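PDB 3SXM: transcriptional regulator, GntR family from Thermotoga maritima, which probably binds specific DNA sequences to control transcription, and carries as its C-terminal part the helical, metal-binding FCD domain present in this chain. Local coordinates for residues A[101-106]-A[123-128]; A[5-10]-A[83-88]; A[34-39]-A[63-68]; A[40-45]-A[55-60]. The protein carries 3 engineered substitutions. All coordinates share one frame; numbering follows the deposited sequence. Where two conformers were deposited one is given.

Interaction 1 of 4, residues A[101-106]-A[123-128]; sequences REHKEL and KEHLKN
Glu-102 and His-125 meet where helices 96-111 and 115-135 run antiparallel, their CA atoms 6.4 Å apart. His-125 ND1 donates to Glu-102 OE1 over 2.7 Å, with an N-H...O angle of 161°. The oxygen lies close to the imidazole plane, while the carboxylate stands almost perpendicular to the ring. CG of His-125 lies anti to its backbone N (chi1 165°), which carries the imidazole toward the other helix and presents ND1 to the acid. His-103 arrives from another side: its NE2 sits over one face of the His-125 ring, 3.4 Å from NE2 of that ring, and is hydrogen-bonded to NE2 of His-63. The two imidazole planes of the contact meet obliquely, their centroids 4.5 Å apart.

This is one wall of the metal pocket within the FCD helical bundle: in another structure of the protein His-103 and His-125 bind zinc together with Asp-59 and His-63, and here the site is metal-free. Glu-102 is thus second shell: by accepting the ND1-H bond it helps fix the turn of the His-125 ring, which would probably leave NE2 turned to the metal side. Arg-95 forms a salt bridge with the same OE1. With an alanine here, His-125 ND1 would probably lose its acceptor and its ring be freer to turn, while Asn-128 ND2 and Arg-95 would lose their mate.

Away from this buried pocket the contact is looser. Glu-102 OE2 receives Asn-128 ND2 at 3.0 Å, approached from above the carboxylate plane, and Asn-128 itself is partly exposed; a short amide suits this margin because it can reach the acid without adding a charge.

Interaction 2 of 4, residues A[5-10]-A[83-88]; sequences EKFIRE and WDRIDL
Phe-7 and Arg-85 lie flat on each other: the guanidinium rests over one face of the benzene ring, the planes only 15° from parallel and the centres 3.9 Å apart. Phe-7 CE1 sits over the centre of the guanidinium, 3.4 Å from Arg-85 CZ. Arg-85 reaches this far because CG is anti to its backbone N (chi1 172°) and the chain stays extended to NE, with CG and CD laid along Phe-7 CZ. A ring offers a flat electron-rich surface, and a guanidinium is the cation that can match it plane on plane.

While its face is stacked, the rim of the same group is bonded. Arg-85 NH2 gives a hydrogen bond to Phe-7 O at 3.1 Å, on a lone pair in the carbonyl plane, and forms a salt bridge to Glu-10 OE1 at 3.2 Å, through the anti lone pair of an almost coplanar carboxylate. A water joins Glu-10 OE1 to Arg-85 NH1, and NE is held by Thr-11. Leu-88 CD2 touches Phe-7 CE2 at 4.2 Å.

Segments 5-10 and 83-88 cross at -116°, and the long side chain of Arg-85 carries most of the contact between them. The other oxygen of Glu-10 accepts from Lys-6 NZ at 2.8 Å and from the backbone N of Glu-73 of the second subunit. Glu-10 is therefore shared between two cations and the dimer partner, a network that would probably keep it ionised and that ties the start of helix 5-25 both to its own domain and to the neighbouring subunit.

Interaction 3 of 4, residues A[34-39]-A[63-68]; sequences EELLEI and HKLFIR. With BCT (bicarbonate ion), chain C.
The backbone N of Glu-34 donates to O1 of a bicarbonate ion at 2.9 Å, nearly straight at 166°, and the next amide, Glu-35 N, reaches O3 at 3.1 Å. Two successive amides at the start of helix 34-44 thus point at the anion. Ser-33 completes the pocket; the ion itself probably came from the crystallisation liquor.

Between the helices themselves the contact is apolar. Leu-65 projects from helix 51-68 toward the antiparallel helix 34-44 and ends in a methyl pair: CD2 presses on Leu-36, 3.8 Å from both its CA and its CB, and lies 4.4 Å from Ile-39 CD1, while CD1 and CD2 both lie 4.0 Å from Glu-35 CG. Leu-36 crosses it at about a right angle, whereas Glu-35 lies alongside it, the two chains running head to tail. A branched leucine suits the place, since CD2 can meet Leu-36 and its backbone while both methyls touch the methylene of Glu-35. A serine in place of Leu-65 removes both methyls and would probably open a gap beside Leu-36 and Ile-39.

Glu-35 bends at chi2 (80°), keeping its methylenes on Leu-65 while its carboxylate forms a salt bridge with Arg-61. Polar and apolar duties are therefore divided along this helix pair of the FCD bundle: the amides at the helix start hold the anion, the aliphatic parts hold the helices together, and the glutamate's charge is probably balanced by Arg-61.

Interaction 4 of 4, residues A[40-45]-A[55-60]; sequences KGEIDD and FDDSDE
The antiparallel pair formed by the end of helix 34-44 and the early part of helix 51-68 belongs to the FCD helical bundle, and segment 55-60 brings metal ligands to it: Asp-59, which in another structure of the protein binds zinc with His-63, His-103 and His-125, and Asp-56, which likewise binds zinc elsewhere, as His-91 does. No metal is bound here. These two acids point away from helix 34-44; Asp-57 and Ser-58 make the contact.

Glu-42 faces Ser-58, their CA atoms 7.1 Å apart. Its extended chain, with CG anti to the backbone N (chi1 -167°), brings OE1 to 3.5 Å from Ser-58 CB and to 2.7 Å from Asp-57 OD2, the carboxylate planes nearly perpendicular. Asp-57 was modelled in two conformers, so the approach is somewhat doubtful; if real, one of the acids probably holds a proton. Arg-61, salt-bridged to Asp-57 OD2, would probably ease the crowding of negative charge.

Ile-43 packs beside this pair, its CG1 3.9 Å from Ser-58 OG. The hydroxyl is bonded back to Ile-54 O, so serine is a small residue satisfied within its own helix, consistent with segment axes only 9.8 Å apart.

Ile-43 also touches His-103 and Asn-100 of helix 96-111, and Asp-59 meets His-103 on that helix too, while Glu-60 packs on Trp-83 of helix 73-90; helix 51-68 is thus flanked by helices 34-44, 73-90 and 96-111.

Overall arrangement
Interactions 3 and 4 are two levels of one antiparallel helix pair, 34-44 with 51-68, their centres 10 Å apart. Both are partly buried: the first is mainly aliphatic, the second acidic. Interaction 1 is the buried one, and its chemistry is that of a site: imidazoles and a carboxylate. It touches interactions 3 and 4, His-103 meeting His-63 of the former and Asp-59 of the latter, so ligands from three helices, 51-68, 96-111 and 115-135, line the pocket. Interaction 2 lies 22 Å, centre to centre, from interactions 3 and 4, across the middle of the chain, and faces the second subunit; there a charged network and a flat stack take over from histidines and leucines.

Interaction 1 of 4, residues A[101-106]-A[123-128]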
# COMPACT_ATOMS: atom_id res chain seq x y z
N ARG A 101 10.08 22.12 6.62
CA ARG A 101 8.97 23.01 6.38
C ARG A 101 7.74 22.23 5.90
O ARG A 101 6.63 22.48 6.34
CB ARG A 101 9.39 24.06 5.38
CG ARG A 101 8.51 25.25 5.35
CD ARG A 101 8.91 26.12 4.20
NE ARG A 101 10.01 27.02 4.51
CZ ARG A 101 11.06 27.22 3.72
NH1 ARG A 101 11.15 26.56 2.57
NH2 ARG A 101 12.01 28.07 4.07
N GLU A 102 7.95 21.30 4.98
CA GLU A 102 6.85 20.46 4.47
C GLU A 102 6.22 19.65 5.59
O GLU A 102 5.00 19.53 5.66
CB GLU A 102 7.33 19.56 3.33
CG GLU A 102 7.67 20.33 2.04
CD GLU A 102 8.47 19.50 1.01
OE1 GLU A 102 8.95 18.38 1.36
OE2 GLU A 102 8.59 20.05 -0.12
N HIS A 103 7.06 19.12 6.47
CA HIS A 103 6.57 18.34 7.62
C HIS A 103 5.80 19.20 8.58
O HIS A 103 4.72 18.80 9.09
CB HIS A 103 7.70 17.69 8.37
CG HIS A 103 8.25 16.51 7.67
ND1 HIS A 103 9.54 16.08 7.84
CD2 HIS A 103 7.68 15.70 6.75
CE1 HIS A 103 9.74 15.03 7.06
NE2 HIS A 103 8.61 14.75 6.42
N LYS A 104 6.31 20.38 8.88
CA LYS A 104 5.58 21.27 9.75
C LYS A 104 4.18 21.52 9.24
O LYS A 104 3.21 21.49 10.03
CB LYS A 104 6.33 22.61 9.88
CG LYS A 104 5.65 23.58 10.82
CD LYS A 104 6.32 24.95 10.91
CE LYS A 104 5.39 25.90 11.72
NZ LYS A 104 5.89 27.28 11.81
N GLU A 105 4.04 21.82 7.95
CA GLU A 105 2.77 22.12 7.34
C GLU A 105 1.87 20.90 7.22
O GLU A 105 0.65 21.02 7.46
CB GLU A 105 3.01 22.86 6.02
CG GLU A 105 3.59 24.26 6.32
CD GLU A 105 3.98 25.07 5.12
OE1 GLU A 105 4.22 24.52 4.02
OE2 GLU A 105 4.05 26.30 5.33
N LEU A 106 2.47 19.77 6.93
CA LEU A 106 1.70 18.51 6.92
C LEU A 106 1.07 18.29 8.30
O LEU A 106 -0.12 17.95 8.43
CB LEU A 106 2.62 17.36 6.55
CG LEU A 106 2.09 15.93 6.70
CD1 LEU A 106 0.85 15.72 5.90
CD2 LEU A 106 3.15 14.97 6.28
N LYS A 123 1.85 13.45 -0.25
CA LYS A 123 2.17 13.05 -1.63
C LYS A 123 3.15 14.07 -2.21
O LYS A 123 4.13 13.69 -2.83
CB LYS A 123 0.93 12.97 -2.51
CG LYS A 123 0.04 11.78 -2.18
CD LYS A 123 -1.21 11.82 -3.06
CE LYS A 123 -2.09 10.65 -2.77
NZ LYS A 123 -3.42 10.69 -3.47
N GLU A 124 2.88 15.35 -2.02
CA GLU A 124 3.77 16.40 -2.54
C GLU A 124 5.16 16.26 -1.95
O GLU A 124 6.16 16.39 -2.67
CB GLU A 124 3.21 17.79 -2.21
CG GLU A 124 1.93 18.12 -2.94
CD GLU A 124 1.23 19.37 -2.35
OE1 GLU A 124 1.86 20.05 -1.48
OE2 GLU A 124 0.07 19.65 -2.77
N HIS A 125 5.24 16.02 -0.64
CA HIS A 125 6.52 15.87 0.01
C HIS A 125 7.32 14.73 -0.61
O HIS A 125 8.52 14.87 -0.94
CB HIS A 125 6.31 15.61 1.51
CG HIS A 125 7.52 15.09 2.20
ND1 HIS A 125 8.62 15.89 2.46
CD2 HIS A 125 7.85 13.84 2.60
CE1 HIS A 125 9.55 15.16 3.03
NE2 HIS A 125 9.13 13.92 3.12
N LEU A 126 6.68 13.58 -0.77
CA LEU A 126 7.40 12.43 -1.27
C LEU A 126 7.77 12.60 -2.73
O LEU A 126 8.90 12.22 -3.10
CB LEU A 126 6.53 11.16 -1.02
CG LEU A 126 6.38 10.77 0.47
CD1 LEU A 126 5.34 9.67 0.64
CD2 LEU A 126 7.73 10.33 1.09
N LYS A 127 6.91 13.18 -3.55
CA LYS A 127 7.22 13.43 -4.96
C LYS A 127 8.32 14.48 -5.08
O LYS A 127 9.14 14.40 -5.99
CB LYS A 127 6.02 13.76 -5.80
CG LYS A 127 5.03 12.60 -5.80
CD LYS A 127 4.26 12.43 -7.07
CE LYS A 127 3.15 11.42 -6.87
NZ LYS A 127 2.53 10.87 -8.12
N ASN A 128 8.34 15.44 -4.17
CA ASN A 128 9.36 16.51 -4.20
C ASN A 128 10.70 15.94 -3.82
O ASN A 128 11.71 16.26 -4.50
CB ASN A 128 8.99 17.63 -3.21
CG ASN A 128 7.89 18.57 -3.73
OD1 ASN A 128 7.51 18.55 -4.89
ND2 ASN A 128 7.40 19.43 -2.84

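Interaction 2 of 4, residues A[5-10]-A[83-88]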
# COMPACT_ATOMS: atom_id res chain seq x y z
N GLU A 5 18.10 5.17 -10.63
CA GLU A 5 16.86 5.90 -10.64
C GLU A 5 15.67 5.01 -10.35
O GLU A 5 14.79 5.39 -9.60
CB GLU A 5 16.69 6.57 -12.00
CG GLU A 5 15.38 7.29 -12.09
CD GLU A 5 15.30 8.22 -13.27
OE1 GLU A 5 16.34 8.47 -13.92
OE2 GLU A 5 14.17 8.69 -13.55
N LYS A 6 15.66 3.83 -10.96
CA LYS A 6 14.56 2.91 -10.76
C LYS A 6 14.45 2.51 -9.29
O LYS A 6 13.37 2.44 -8.70
CB LYS A 6 14.68 1.70 -11.68
CG LYS A 6 13.50 0.74 -11.50
CD LYS A 6 13.21 -0.16 -12.69
CE LYS A 6 11.93 -1.02 -12.43
NZ LYS A 6 10.77 -0.27 -11.73
N PHE A 7 15.59 2.25 -8.67
CA PHE A 7 15.64 1.88 -7.25
C PHE A 7 15.02 2.98 -6.40
O PHE A 7 14.24 2.73 -5.49
CB PHE A 7 17.08 1.59 -6.86
CG PHE A 7 17.29 1.28 -5.43
CD1 PHE A 7 17.20 -0.01 -4.98
CD2 PHE A 7 17.70 2.25 -4.56
CE1 PHE A 7 17.44 -0.34 -3.68
CE2 PHE A 7 17.94 1.92 -3.20
CZ PHE A 7 17.80 0.60 -2.77
N ILE A 8 15.33 4.22 -6.71
CA ILE A 8 14.87 5.36 -5.96
C ILE A 8 13.39 5.55 -6.16
O ILE A 8 12.65 5.67 -5.19
CB ILE A 8 15.68 6.62 -6.40
CG1 ILE A 8 17.12 6.50 -5.92
CG2 ILE A 8 15.01 7.92 -5.85
CD1 ILE A 8 18.11 7.37 -6.72
N ARG A 9 12.92 5.52 -7.39
CA ARG A 9 11.51 5.72 -7.72
C ARG A 9 10.66 4.62 -7.10
O ARG A 9 9.54 4.89 -6.59
CB ARG A 9 11.31 5.79 -9.22
CG ARG A 9 11.90 7.06 -9.88
CD ARG A 9 11.26 7.26 -11.25
NE ARG A 9 11.85 8.35 -12.02
CZ ARG A 9 11.60 9.65 -11.86
NH1 ARG A 9 10.77 10.07 -10.91
NH2 ARG A 9 12.21 10.52 -12.65
N GLU A 10 11.18 3.40 -7.10
CA GLU A 10 10.44 2.27 -6.53
C GLU A 10 10.26 2.49 -5.06
O GLU A 10 9.21 2.14 -4.49
CB GLU A 10 11.11 0.92 -6.75
CG GLU A 10 11.00 0.37 -8.14
CD GLU A 10 11.71 -0.96 -8.31
OE1 GLU A 10 12.46 -1.34 -7.37
OE2 GLU A 10 11.58 -1.57 -9.37
N TRP A 83 12.79 -0.23 5.83
CA TRP A 83 13.30 1.00 6.41
C TRP A 83 14.73 1.29 6.03
O TRP A 83 14.99 2.45 5.69
CB TRP A 83 13.12 1.08 7.97
CG TRP A 83 13.71 2.34 8.42
CD1 TRP A 83 14.92 2.48 8.99
CD2 TRP A 83 13.19 3.66 8.21
NE1 TRP A 83 15.20 3.81 9.18
CE2 TRP A 83 14.17 4.56 8.68
CE3 TRP A 83 12.02 4.16 7.62
CZ2 TRP A 83 13.99 5.95 8.63
CZ3 TRP A 83 11.83 5.54 7.59
CH2 TRP A 83 12.83 6.42 8.08
N ASP A 84 15.61 0.32 6.04
CA ASP A 84 17.02 0.59 5.69
C ASP A 84 17.10 1.10 4.28
O ASP A 84 17.93 1.99 3.98
CB ASP A 84 17.89 -0.61 5.92
CG ASP A 84 18.25 -0.81 7.37
OD1 ASP A 84 18.03 0.12 8.18
OD2 ASP A 84 18.73 -1.92 7.71
N ARG A 85 16.29 0.58 3.38
CA ARG A 85 16.24 1.07 2.00
C ARG A 85 15.69 2.51 1.92
O ARG A 85 16.25 3.39 1.24
CB ARG A 85 15.41 0.09 1.14
CG ARG A 85 15.14 0.58 -0.25
CD ARG A 85 14.74 -0.54 -1.16
NE ARG A 85 14.31 -0.02 -2.44
CZ ARG A 85 14.09 -0.76 -3.51
NH1 ARG A 85 14.23 -2.11 -3.46
NH2 ARG A 85 13.74 -0.18 -4.66
N ILE A 86 14.61 2.78 2.63
CA ILE A 86 14.06 4.12 2.76
C ILE A 86 15.16 5.08 3.25
O ILE A 86 15.30 6.20 2.71
CB ILE A 86 12.84 4.15 3.71
CG1 ILE A 86 11.66 3.40 3.08
CG2 ILE A 86 12.50 5.58 4.09
CD1 ILE A 86 10.44 3.29 3.94
N ASP A 87 15.92 4.65 4.26
CA ASP A 87 16.91 5.48 4.93
C ASP A 87 18.06 5.72 3.97
O ASP A 87 18.62 6.82 3.95
CB ASP A 87 17.39 4.79 6.20
CG ASP A 87 17.95 5.72 7.26
OD1 ASP A 87 17.85 6.95 7.13
OD2 ASP A 87 18.44 5.17 8.27
N LEU A 88 18.47 4.72 3.19
CA LEU A 88 19.53 4.90 2.18
C LEU A 88 19.10 6.01 1.24
O LEU A 88 19.87 6.97 0.95
CB LEU A 88 19.77 3.58 1.44
CG LEU A 88 20.77 3.51 0.32
CD1 LEU A 88 21.02 2.12 -0.09
CD2 LEU A 88 20.51 4.33 -0.92
O HOH W 1 13.63 -3.49 -5.91

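Interaction 3 of 4, residues A[34-39]-A[63-68]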
# COMPACT_ATOMS: atom_id res chain seq x y z
N GLU A 34 -0.36 11.72 20.84
CA GLU A 34 0.58 12.58 21.58
C GLU A 34 1.87 12.64 20.80
O GLU A 34 2.52 13.73 20.77
CB GLU A 34 0.80 12.03 22.97
CG GLU A 34 -0.47 12.08 23.81
CD GLU A 34 -0.29 11.52 25.22
OE1 GLU A 34 0.78 10.96 25.52
OE2 GLU A 34 -1.23 11.68 26.03
N GLU A 35 2.24 11.55 20.12
CA GLU A 35 3.50 11.51 19.40
C GLU A 35 3.51 12.59 18.33
O GLU A 35 4.53 13.26 18.14
CB GLU A 35 3.73 10.13 18.76
CG GLU A 35 4.85 10.00 17.68
CD GLU A 35 6.22 9.88 18.29
OE1 GLU A 35 6.32 10.21 19.48
OE2 GLU A 35 7.20 9.46 17.60
N LEU A 36 2.41 12.80 17.65
CA LEU A 36 2.35 13.78 16.57
C LEU A 36 2.68 15.15 17.12
O LEU A 36 3.43 15.92 16.51
CB LEU A 36 0.97 13.81 15.95
CG LEU A 36 0.78 14.72 14.75
CD1 LEU A 36 1.62 14.27 13.59
CD2 LEU A 36 -0.70 14.93 14.33
N LEU A 37 2.13 15.48 18.27
CA LEU A 37 2.41 16.76 18.89
C LEU A 37 3.84 16.91 19.42
O LEU A 37 4.43 18.00 19.36
CB LEU A 37 1.41 17.00 20.01
CG LEU A 37 -0.05 17.06 19.59
CD1 LEU A 37 -0.90 17.33 20.81
CD2 LEU A 37 -0.27 18.20 18.58
N GLU A 38 4.41 15.83 19.95
CA GLU A 38 5.80 15.86 20.38
C GLU A 38 6.72 16.14 19.16
O GLU A 38 7.70 16.89 19.27
CB GLU A 38 6.23 14.53 20.96
CG GLU A 38 5.68 14.23 22.32
CD GLU A 38 6.22 12.93 22.87
OE1 GLU A 38 7.33 12.51 22.45
OE2 GLU A 38 5.54 12.34 23.73
N ILE A 39 6.38 15.57 18.03
CA ILE A 39 7.16 15.77 16.79
C ILE A 39 6.99 17.20 16.35
O ILE A 39 7.96 17.88 16.06
CB ILE A 39 6.73 14.84 15.68
CG1 ILE A 39 7.07 13.37 16.04
CG2 ILE A 39 7.36 15.24 14.36
CD1 ILE A 39 6.38 12.36 15.13
N HIS A 63 7.00 9.65 9.81
CA HIS A 63 6.54 8.71 8.78
C HIS A 63 6.26 7.35 9.40
O HIS A 63 5.25 6.71 9.02
CB HIS A 63 7.52 8.66 7.62
CG HIS A 63 7.57 9.96 6.88
ND1 HIS A 63 6.73 10.28 5.83
CD2 HIS A 63 8.33 11.06 7.10
CE1 HIS A 63 6.97 11.51 5.44
NE2 HIS A 63 7.94 11.99 6.19
N LYS A 64 7.05 6.91 10.35
CA LYS A 64 6.74 5.66 11.10
C LYS A 64 5.46 5.80 11.90
O LYS A 64 4.78 4.77 12.06
CB LYS A 64 7.89 5.21 11.98
CG LYS A 64 8.99 4.62 11.15
CD LYS A 64 10.11 4.09 11.98
CE LYS A 64 11.01 3.16 11.15
NZ LYS A 64 12.17 2.74 11.99
N LEU A 65 5.10 6.99 12.40
CA LEU A 65 3.86 7.18 13.18
C LEU A 65 2.68 6.88 12.29
O LEU A 65 1.68 6.24 12.74
CB LEU A 65 3.75 8.65 13.72
CG LEU A 65 2.37 9.06 14.27
CD1 LEU A 65 2.00 8.27 15.43
CD2 LEU A 65 2.38 10.53 14.58
N PHE A 66 2.71 7.31 11.05
CA PHE A 66 1.54 7.14 10.15
C PHE A 66 1.29 5.63 10.05
O PHE A 66 0.16 5.16 10.13
CB PHE A 66 1.80 7.71 8.77
CG PHE A 66 2.01 9.22 8.74
CD1 PHE A 66 1.52 10.06 9.72
CD2 PHE A 66 2.75 9.78 7.71
CE1 PHE A 66 1.74 11.45 9.69
CE2 PHE A 66 2.94 11.18 7.68
CZ PHE A 66 2.43 11.96 8.65
N ILE A 67 2.37 4.90 9.86
CA ILE A 67 2.29 3.42 9.67
C ILE A 67 1.81 2.76 10.97
O ILE A 67 0.89 1.89 10.96
CB ILE A 67 3.63 2.88 9.25
CG1 ILE A 67 4.06 3.46 7.89
CG2 ILE A 67 3.68 1.34 9.26
CD1 ILE A 67 3.27 2.97 6.68
N ARG A 68 2.40 3.17 12.09
CA ARG A 68 2.11 2.57 13.38
C ARG A 68 0.64 2.74 13.77
O ARG A 68 0.06 1.85 14.40
CB ARG A 68 3.06 3.13 14.46
CG ARG A 68 2.76 2.74 15.88
CD ARG A 68 2.99 1.32 16.17
NE ARG A 68 4.40 0.94 16.11
CZ ARG A 68 4.86 -0.26 16.43
NH1 ARG A 68 4.02 -1.20 16.83
NH2 ARG A 68 6.15 -0.53 16.36
C BCT C . 0.04 8.19 21.26
O1 BCT C . -0.92 8.94 21.65
O2 BCT C . -0.38 7.02 20.65
O3 BCT C . 1.15 8.72 20.62

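Interaction 4 of 4, residues A[40-45]-A[55-60]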
# COMPACT_ATOMS: atom_id res chain seq x y z
N LYS A 40 5.76 17.70 16.35
CA LYS A 40 5.49 19.11 16.01
C LYS A 40 6.33 20.03 16.89
O LYS A 40 6.86 21.00 16.40
CB LYS A 40 4.02 19.44 16.22
CG LYS A 40 3.50 20.82 15.89
CD LYS A 40 2.08 20.96 16.46
CE LYS A 40 1.31 22.15 15.89
NZ LYS A 40 1.67 23.43 16.48
N GLY A 41 6.43 19.73 18.19
CA GLY A 41 7.15 20.54 19.12
C GLY A 41 8.62 20.60 18.80
O GLY A 41 9.27 21.66 18.94
N GLU A 42 9.14 19.46 18.40
CA GLU A 42 10.56 19.35 17.99
C GLU A 42 10.84 20.27 16.79
O GLU A 42 11.83 21.00 16.76
CB GLU A 42 10.83 17.91 17.56
CG GLU A 42 12.25 17.52 17.40
CD GLU A 42 12.39 16.03 17.57
OE1 GLU A 42 12.06 15.30 16.61
OE2 GLU A 42 12.76 15.59 18.68
N ILE A 43 9.95 20.22 15.81
CA ILE A 43 10.11 20.99 14.59
C ILE A 43 9.98 22.45 14.86
O ILE A 43 10.74 23.25 14.32
CB ILE A 43 9.08 20.51 13.54
CG1 ILE A 43 9.46 19.13 13.01
CG2 ILE A 43 8.98 21.53 12.40
CD1 ILE A 43 8.42 18.50 12.10
N ASP A 44 9.10 22.82 15.77
CA ASP A 44 8.86 24.21 16.09
C ASP A 44 9.92 24.78 17.04
O ASP A 44 10.07 25.98 17.13
CB ASP A 44 7.49 24.41 16.71
CG ASP A 44 6.35 24.23 15.74
OD1 ASP A 44 6.55 24.20 14.55
OD2 ASP A 44 5.24 24.16 16.21
N ASP A 45 10.63 23.94 17.75
CA ASP A 45 11.63 24.41 18.66
C ASP A 45 12.55 24.60 17.48
O ASP A 45 13.24 23.71 17.09
CB ASP A 45 12.02 23.30 19.61
CG ASP A 45 12.76 23.79 20.84
OD1 ASP A 45 12.43 24.82 21.44
OD2 ASP A 45 13.68 23.07 21.21
N PHE A 55 15.70 17.42 11.77
CA PHE A 55 15.29 16.50 10.73
C PHE A 55 15.38 15.00 11.02
O PHE A 55 14.40 14.34 10.99
CB PHE A 55 15.98 16.78 9.39
CG PHE A 55 15.59 15.81 8.28
CD1 PHE A 55 14.55 16.08 7.45
CD2 PHE A 55 16.26 14.63 8.11
CE1 PHE A 55 14.19 15.21 6.46
CE2 PHE A 55 15.90 13.75 7.12
CZ PHE A 55 14.88 14.06 6.30
N ASP A 56 16.60 14.50 11.23
CA ASP A 56 16.85 13.07 11.37
C ASP A 56 15.80 12.42 12.25
O ASP A 56 15.09 11.51 11.83
CB ASP A 56 18.24 12.83 11.95
CG ASP A 56 19.33 13.56 11.18
OD1 ASP A 56 19.25 13.60 9.94
OD2 ASP A 56 20.25 14.10 11.83
N ASP A 57 15.71 12.89 13.49
CA ASP A 57 14.77 12.34 14.45
C ASP A 57 13.33 12.51 13.97
O ASP A 57 12.58 11.54 13.89
CB ASP A 57 14.94 13.01 15.81
CG ASP A 57 13.97 12.48 16.85
OD1 ASP A 57 14.43 11.85 17.82
OD2 ASP A 57 12.75 12.70 16.69
N SER A 58 12.95 13.74 13.66
CA SER A 58 11.54 14.04 13.33
C SER A 58 11.03 13.31 12.10
O SER A 58 9.90 12.87 12.08
CB SER A 58 11.18 15.55 13.20
OG SER A 58 11.86 16.19 12.13
N ASP A 59 11.85 13.21 11.06
CA ASP A 59 11.38 12.65 9.80
C ASP A 59 11.04 11.17 10.02
O ASP A 59 9.94 10.74 9.69
CB ASP A 59 12.48 12.80 8.75
CG ASP A 59 12.17 12.01 7.49
OD1 ASP A 59 11.23 12.39 6.80
OD2 ASP A 59 12.79 10.96 7.23
N GLU A 60 11.96 10.42 10.61
CA GLU A 60 11.73 8.97 10.80
C GLU A 60 10.53 8.77 11.70
O GLU A 60 9.62 7.98 11.40
CB GLU A 60 12.96 8.29 11.36
CG GLU A 60 12.73 6.86 11.77
CD GLU A 60 13.95 6.12 12.22
OE1 GLU A 60 15.05 6.70 12.27
OE2 GLU A 60 13.81 4.92 12.53